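Local structure of glucose-6-phosphate isomerase (Thermus thermophilus, 1ZZG) at residues A[67-72]-A[196-201]; A[156-161]-A[192-197]. The protein probably catalyses the reversible isomerisation of glucose 6-phosphate to fructose 6-phosphate, a step shared by glycolysis and gluconeogenesis. One frame throughout, in Å; residues are numbered along the deposited sequence.

Interaction 1 (A[67-72]-A[196-201]); sequences EDFVLI and LLPLAF
F69 and P198 mark the nearest backbone approach between strand 68-72 and helix segment 196-201, whose axes run nearly antiparallel at 165° and come within 10.1 Å. The F69 ring leaves the strand toward the helix because chi1 (-170°) sets CG anti to the backbone N. P198 lies over one face of this ring, its CA 4.0 Å from F69 CZ, while L197 meets the ring at its edge, CG standing 4.3 Å from F69 CZ. F201, one turn beyond L197, brings its own ring obliquely against the CD1-CE1 side: CD2 lies 3.6 Å from F69 CE1, the planes inclined at 48°. The strand belongs to the five-stranded parallel sheet of a SIS domain, and the helix packs on one face of that sheet in an alpha/beta sandwich. A proline suits P198, since its compact ring offers a purely apolar surface and its N has no hydrogen to give to the turn before, where the helix is kinked. Replacing F69 by an alanine is likely to leave P198 and F201 without the ring they share and to open a gap between strand and helix. L71 adds a looser touch, CD1 to P198 CG at 4.5 Å.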
loop_
_atom_site.group_PDB
_atom_site.type_symbol
_atom_site.label_atom_id
_atom_site.label_comp_id
_atom_site.label_asym_id
_atom_site.label_seq_id
_atom_site.Cartn_x
_atom_site.Cartn_y
_atom_site.Cartn_z
ATOM N N GLU A 67 2.503 -18.623 18.543
ATOM C CA GLU A 67 3.675 -18.013 17.922
ATOM C C GLU A 67 3.263 -17.424 16.578
ATOM O O GLU A 67 3.920 -16.532 16.049
ATOM C CB GLU A 67 4.783 -19.044 17.706
ATOM C CG GLU A 67 5.631 -19.330 18.938
ATOM C CD GLU A 67 6.801 -20.256 18.639
ATOM O OE1 GLU A 67 7.469 -20.056 17.600
ATOM O OE2 GLU A 67 7.062 -21.175 19.443
ATOM N N ASP A 68 2.174 -17.944 16.023
ATOM C CA ASP A 68 1.662 -17.461 14.747
ATOM C C ASP A 68 0.166 -17.196 14.871
ATOM O O ASP A 68 -0.599 -18.060 15.292
ATOM C CB ASP A 68 1.943 -18.486 13.642
ATOM C CG ASP A 68 3.427 -18.597 13.314
ATOM O OD1 ASP A 68 3.917 -17.829 12.456
ATOM O OD2 ASP A 68 4.112 -19.443 13.931
ATOM N N PHE A 69 -0.237 -15.983 14.508
ATOM C CA PHE A 69 -1.633 -15.565 14.573
ATOM C C PHE A 69 -2.135 -15.363 13.144
ATOM O O PHE A 69 -1.700 -14.436 12.460
ATOM C CB PHE A 69 -1.724 -14.242 15.343
ATOM C CG PHE A 69 -3.122 -13.823 15.686
ATOM C CD1 PHE A 69 -3.606 -13.973 16.982
ATOM C CD2 PHE A 69 -3.951 -13.251 14.725
ATOM C CE1 PHE A 69 -4.896 -13.559 17.317
ATOM C CE2 PHE A 69 -5.240 -12.835 15.050
ATOM C CZ PHE A 69 -5.712 -12.989 16.351
ATOM N N VAL A 70 -3.034 -16.231 12.689
ATOM C CA VAL A 70 -3.572 -16.118 11.335
ATOM C C VAL A 70 -4.942 -15.444 11.378
ATOM O O VAL A 70 -5.923 -16.037 11.832
ATOM C CB VAL A 70 -3.720 -17.514 10.657
ATOM C CG1 VAL A 70 -4.390 -17.368 9.293
ATOM C CG2 VAL A 70 -2.344 -18.178 10.511
ATOM N N LEU A 71 -5.008 -14.200 10.914
ATOM C CA LEU A 71 -6.276 -13.486 10.914
ATOM C C LEU A 71 -6.958 -13.641 9.563
ATOM O O LEU A 71 -6.481 -13.123 8.555
ATOM C CB LEU A 71 -6.061 -11.998 11.224
ATOM C CG LEU A 71 -7.274 -11.187 11.709
ATOM C CD1 LEU A 71 -6.801 -9.780 12.089
ATOM C CD2 LEU A 71 -8.363 -11.126 10.632
ATOM N N ILE A 72 -8.065 -14.372 9.538
ATOM C CA ILE A 72 -8.809 -14.562 8.301
ATOM C C ILE A 72 -9.911 -13.511 8.305
ATOM O O ILE A 72 -10.913 -13.641 9.015
ATOM C CB ILE A 72 -9.438 -15.977 8.208
ATOM C CG1 ILE A 72 -8.359 -17.048 8.423
ATOM C CG2 ILE A 72 -10.099 -16.151 6.840
ATOM C CD1 ILE A 72 -8.829 -18.494 8.217
ATOM N N LEU A 196 -8.466 -5.311 19.054
ATOM C CA LEU A 196 -7.951 -5.601 20.392
ATOM C C LEU A 196 -7.378 -7.005 20.549
ATOM O O LEU A 196 -6.321 -7.173 21.163
ATOM C CB LEU A 196 -9.033 -5.370 21.446
ATOM C CG LEU A 196 -9.560 -3.934 21.477
ATOM C CD1 LEU A 196 -10.620 -3.811 22.548
ATOM C CD2 LEU A 196 -8.407 -2.963 21.721
ATOM N N LEU A 197 -8.057 -8.006 19.995
ATOM C CA LEU A 197 -7.580 -9.380 20.110
ATOM C C LEU A 197 -6.184 -9.551 19.492
ATOM O O LEU A 197 -5.253 -9.984 20.169
ATOM C CB LEU A 197 -8.571 -10.356 19.462
ATOM C CG LEU A 197 -8.177 -11.832 19.625
ATOM C CD1 LEU A 197 -8.034 -12.168 21.116
ATOM C CD2 LEU A 197 -9.225 -12.722 18.973
ATOM N N PRO A 198 -6.022 -9.228 18.196
ATOM C CA PRO A 198 -4.673 -9.394 17.642
ATOM C C PRO A 198 -3.644 -8.533 18.372
ATOM O O PRO A 198 -2.521 -8.968 18.583
ATOM C CB PRO A 198 -4.839 -9.003 16.166
ATOM C CG PRO A 198 -6.081 -8.129 16.161
ATOM C CD PRO A 198 -6.978 -8.838 17.143
ATOM N N LEU A 199 -4.026 -7.322 18.774
ATOM C CA LEU A 199 -3.091 -6.451 19.488
ATOM C C LEU A 199 -2.650 -7.053 20.817
ATOM O O LEU A 199 -1.514 -6.843 21.259
ATOM C CB LEU A 199 -3.698 -5.074 19.739
ATOM C CG LEU A 199 -3.442 -4.030 18.654
ATOM C CD1 LEU A 199 -4.103 -2.719 19.066
ATOM C CD2 LEU A 199 -1.935 -3.833 18.450
ATOM N N ALA A 200 -3.547 -7.799 21.457
ATOM C CA ALA A 200 -3.213 -8.432 22.729
ATOM C C ALA A 200 -2.059 -9.396 22.486
ATOM O O ALA A 200 -1.052 -9.354 23.187
ATOM C CB ALA A 200 -4.423 -9.178 23.290
ATOM N N PHE A 201 -2.206 -10.252 21.475
ATOM C CA PHE A 201 -1.172 -11.221 21.138
ATOM C C PHE A 201 0.096 -10.533 20.647
ATOM O O PHE A 201 1.171 -11.130 20.639
ATOM C CB PHE A 201 -1.701 -12.213 20.097
ATOM C CG PHE A 201 -2.553 -13.300 20.694
ATOM C CD1 PHE A 201 -1.962 -14.440 21.243
ATOM C CD2 PHE A 201 -3.933 -13.153 20.778
ATOM C CE1 PHE A 201 -2.741 -15.418 21.869
ATOM C CE2 PHE A 201 -4.721 -14.120 21.400
ATOM C CZ PHE A 201 -4.125 -15.257 21.948
#

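Interaction 2 (A[156-161]-A[192-197]); sequences VVTTDP and SPVGLL
T158 and V194 cross at about a right angle where strand 156-159 meets the first turn of helix 193-197. With OG1 beside the backbone N (chi1 -62°), the methyl CG2 of T158 stands anti to that N and faces the helix start: it lies 4.1 Å from V194 CG2 and 4.0 Å from the V194 backbone N, with P193 CB a little farther off. The same torsion turns OG1 the other way, past L197, whose side chain slides by in the opposite direction. That hydroxyl gives its hydrogen to a water, 2.6 Å from T158 OG1 to the water oxygen, and the water in turn donates to P193 O; N121 also bonds to OG1. Threonine thus serves both needs, a methyl for packing and a hydroxyl for the polar link. Two residues back, V156 and L197 reach tip to tip, CD2 of L197 standing 4.0 Å from V156 CG2 and almost as close to CG1, so that one leucine methyl touches both valine branches. S192 is the N-cap, its OG accepting from V194 N at 3.2 Å, and P193 suits the first helical position, where a missing N-H costs nothing. F178 of strand 176-179 packs against V156, T158, P193 and L197. Running against the strand direction at 147°, the helix packs on one face of the parallel sheet, as in the alpha/beta sandwich of the SIS fold.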
loop_
_atom_site.group_PDB
_atom_site.type_symbol
_atom_site.label_atom_id
_atom_site.label_comp_id
_atom_site.label_asym_id
_atom_site.label_seq_id
_atom_site.Cartn_x
_atom_site.Cartn_y
_atom_site.Cartn_z
ATOM N N VAL A 156 -10.526 -19.119 17.012
ATOM C CA VAL A 156 -11.291 -18.146 17.776
ATOM C C VAL A 156 -12.057 -17.278 16.779
ATOM O O VAL A 156 -11.521 -16.895 15.736
ATOM C CB VAL A 156 -10.359 -17.280 18.662
ATOM C CG1 VAL A 156 -9.281 -16.629 17.817
ATOM C CG2 VAL A 156 -11.173 -16.237 19.412
ATOM N N VAL A 157 -13.309 -16.972 17.097
ATOM C CA VAL A 157 -14.151 -16.185 16.199
ATOM C C VAL A 157 -14.513 -14.795 16.726
ATOM O O VAL A 157 -14.759 -14.612 17.915
ATOM C CB VAL A 157 -15.460 -16.957 15.890
ATOM C CG1 VAL A 157 -16.349 -16.161 14.956
ATOM C CG2 VAL A 157 -15.127 -18.301 15.272
ATOM N N THR A 158 -14.537 -13.819 15.821
ATOM C CA THR A 158 -14.902 -12.445 16.157
ATOM C C THR A 158 -16.007 -12.083 15.171
ATOM O O THR A 158 -15.752 -11.934 13.975
ATOM C CB THR A 158 -13.703 -11.489 15.977
ATOM O OG1 THR A 158 -12.652 -11.869 16.878
ATOM C CG2 THR A 158 -14.119 -10.052 16.251
ATOM N N THR A 159 -17.235 -11.947 15.669
ATOM C CA THR A 159 -18.376 -11.659 14.805
ATOM C C THR A 159 -19.546 -11.061 15.598
ATOM O O THR A 159 -19.456 -10.893 16.815
ATOM C CB THR A 159 -18.840 -12.970 14.110
ATOM O OG1 THR A 159 -19.782 -12.677 13.073
ATOM C CG2 THR A 159 -19.484 -13.909 15.123
ATOM N N ASP A 160 -20.637 -10.739 14.910
ATOM C CA ASP A 160 -21.816 -10.180 15.577
ATOM C C ASP A 160 -22.174 -11.077 16.765
ATOM O O ASP A 160 -22.011 -12.293 16.704
ATOM C CB ASP A 160 -23.006 -10.130 14.617
ATOM C CG ASP A 160 -24.210 -9.426 15.218
ATOM O OD1 ASP A 160 -24.308 -8.189 15.068
ATOM O OD2 ASP A 160 -25.049 -10.108 15.855
ATOM N N PRO A 161 -22.674 -10.488 17.859
ATOM C CA PRO A 161 -23.025 -11.317 19.016
ATOM C C PRO A 161 -24.180 -12.298 18.805
ATOM O O PRO A 161 -24.266 -13.314 19.500
ATOM C CB PRO A 161 -23.335 -10.281 20.094
ATOM C CG PRO A 161 -23.906 -9.136 19.298
ATOM C CD PRO A 161 -22.972 -9.065 18.112
ATOM N N SER A 192 -12.697 -2.458 18.509
ATOM C CA SER A 192 -13.525 -3.509 19.096
ATOM C C SER A 192 -12.556 -4.699 19.150
ATOM O O SER A 192 -11.365 -4.538 18.869
ATOM C CB SER A 192 -14.722 -3.832 18.194
ATOM O OG SER A 192 -14.338 -4.571 17.047
ATOM N N PRO A 193 -13.033 -5.897 19.533
ATOM C CA PRO A 193 -12.093 -7.022 19.572
ATOM C C PRO A 193 -11.399 -7.267 18.223
ATOM O O PRO A 193 -10.350 -7.915 18.174
ATOM C CB PRO A 193 -12.972 -8.189 20.013
ATOM C CG PRO A 193 -13.954 -7.514 20.940
ATOM C CD PRO A 193 -14.318 -6.262 20.157
ATOM N N VAL A 194 -11.984 -6.748 17.142
ATOM C CA VAL A 194 -11.406 -6.891 15.802
ATOM C C VAL A 194 -9.927 -6.514 15.865
ATOM O O VAL A 194 -9.072 -7.219 15.338
ATOM C CB VAL A 194 -12.100 -5.964 14.772
ATOM C CG1 VAL A 194 -11.307 -5.938 13.467
ATOM C CG2 VAL A 194 -13.516 -6.442 14.508
ATOM N N GLY A 195 -9.637 -5.393 16.518
ATOM C CA GLY A 195 -8.259 -4.956 16.650
ATOM C C GLY A 195 -7.649 -5.300 18.003
ATOM O O GLY A 195 -6.452 -5.563 18.097
ATOM N N LEU A 196 -8.466 -5.311 19.054
ATOM C CA LEU A 196 -7.951 -5.601 20.392
ATOM C C LEU A 196 -7.378 -7.005 20.549
ATOM O O LEU A 196 -6.321 -7.173 21.163
ATOM C CB LEU A 196 -9.033 -5.370 21.446
ATOM C CG LEU A 196 -9.560 -3.934 21.477
ATOM C CD1 LEU A 196 -10.620 -3.811 22.548
ATOM C CD2 LEU A 196 -8.407 -2.963 21.721
ATOM N N LEU A 197 -8.057 -8.006 19.995
ATOM C CA LEU A 197 -7.580 -9.380 20.110
ATOM C C LEU A 197 -6.184 -9.551 19.492
ATOM O O LEU A 197 -5.253 -9.984 20.169
ATOM C CB LEU A 197 -8.571 -10.356 19.462
ATOM C CG LEU A 197 -8.177 -11.832 19.625
ATOM C CD1 LEU A 197 -8.034 -12.168 21.116
ATOM C CD2 LEU A 197 -9.225 -12.722 18.973
HETATM O O HOH W 1 -10.661 -10.270 16.215
#

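How the interactions relate
Both contacts are buried and tie helix 193-201 to the same five-stranded parallel sheet, whose strand 118-124 lies between the two strands concerned. L197 is shared by both, and P198 CD rests 3.6 Å from P193 O where the contacts join. Their chemistry follows their place along the helix. Interaction 1, toward the C-terminal end, is wholly apolar and dominated by an aromatic ring. Interaction 2, at the N-terminal start, combines smaller branched side chains with a water link and a serine cap. N121 of the intervening strand lies between the two contacts, touching F69 and L197.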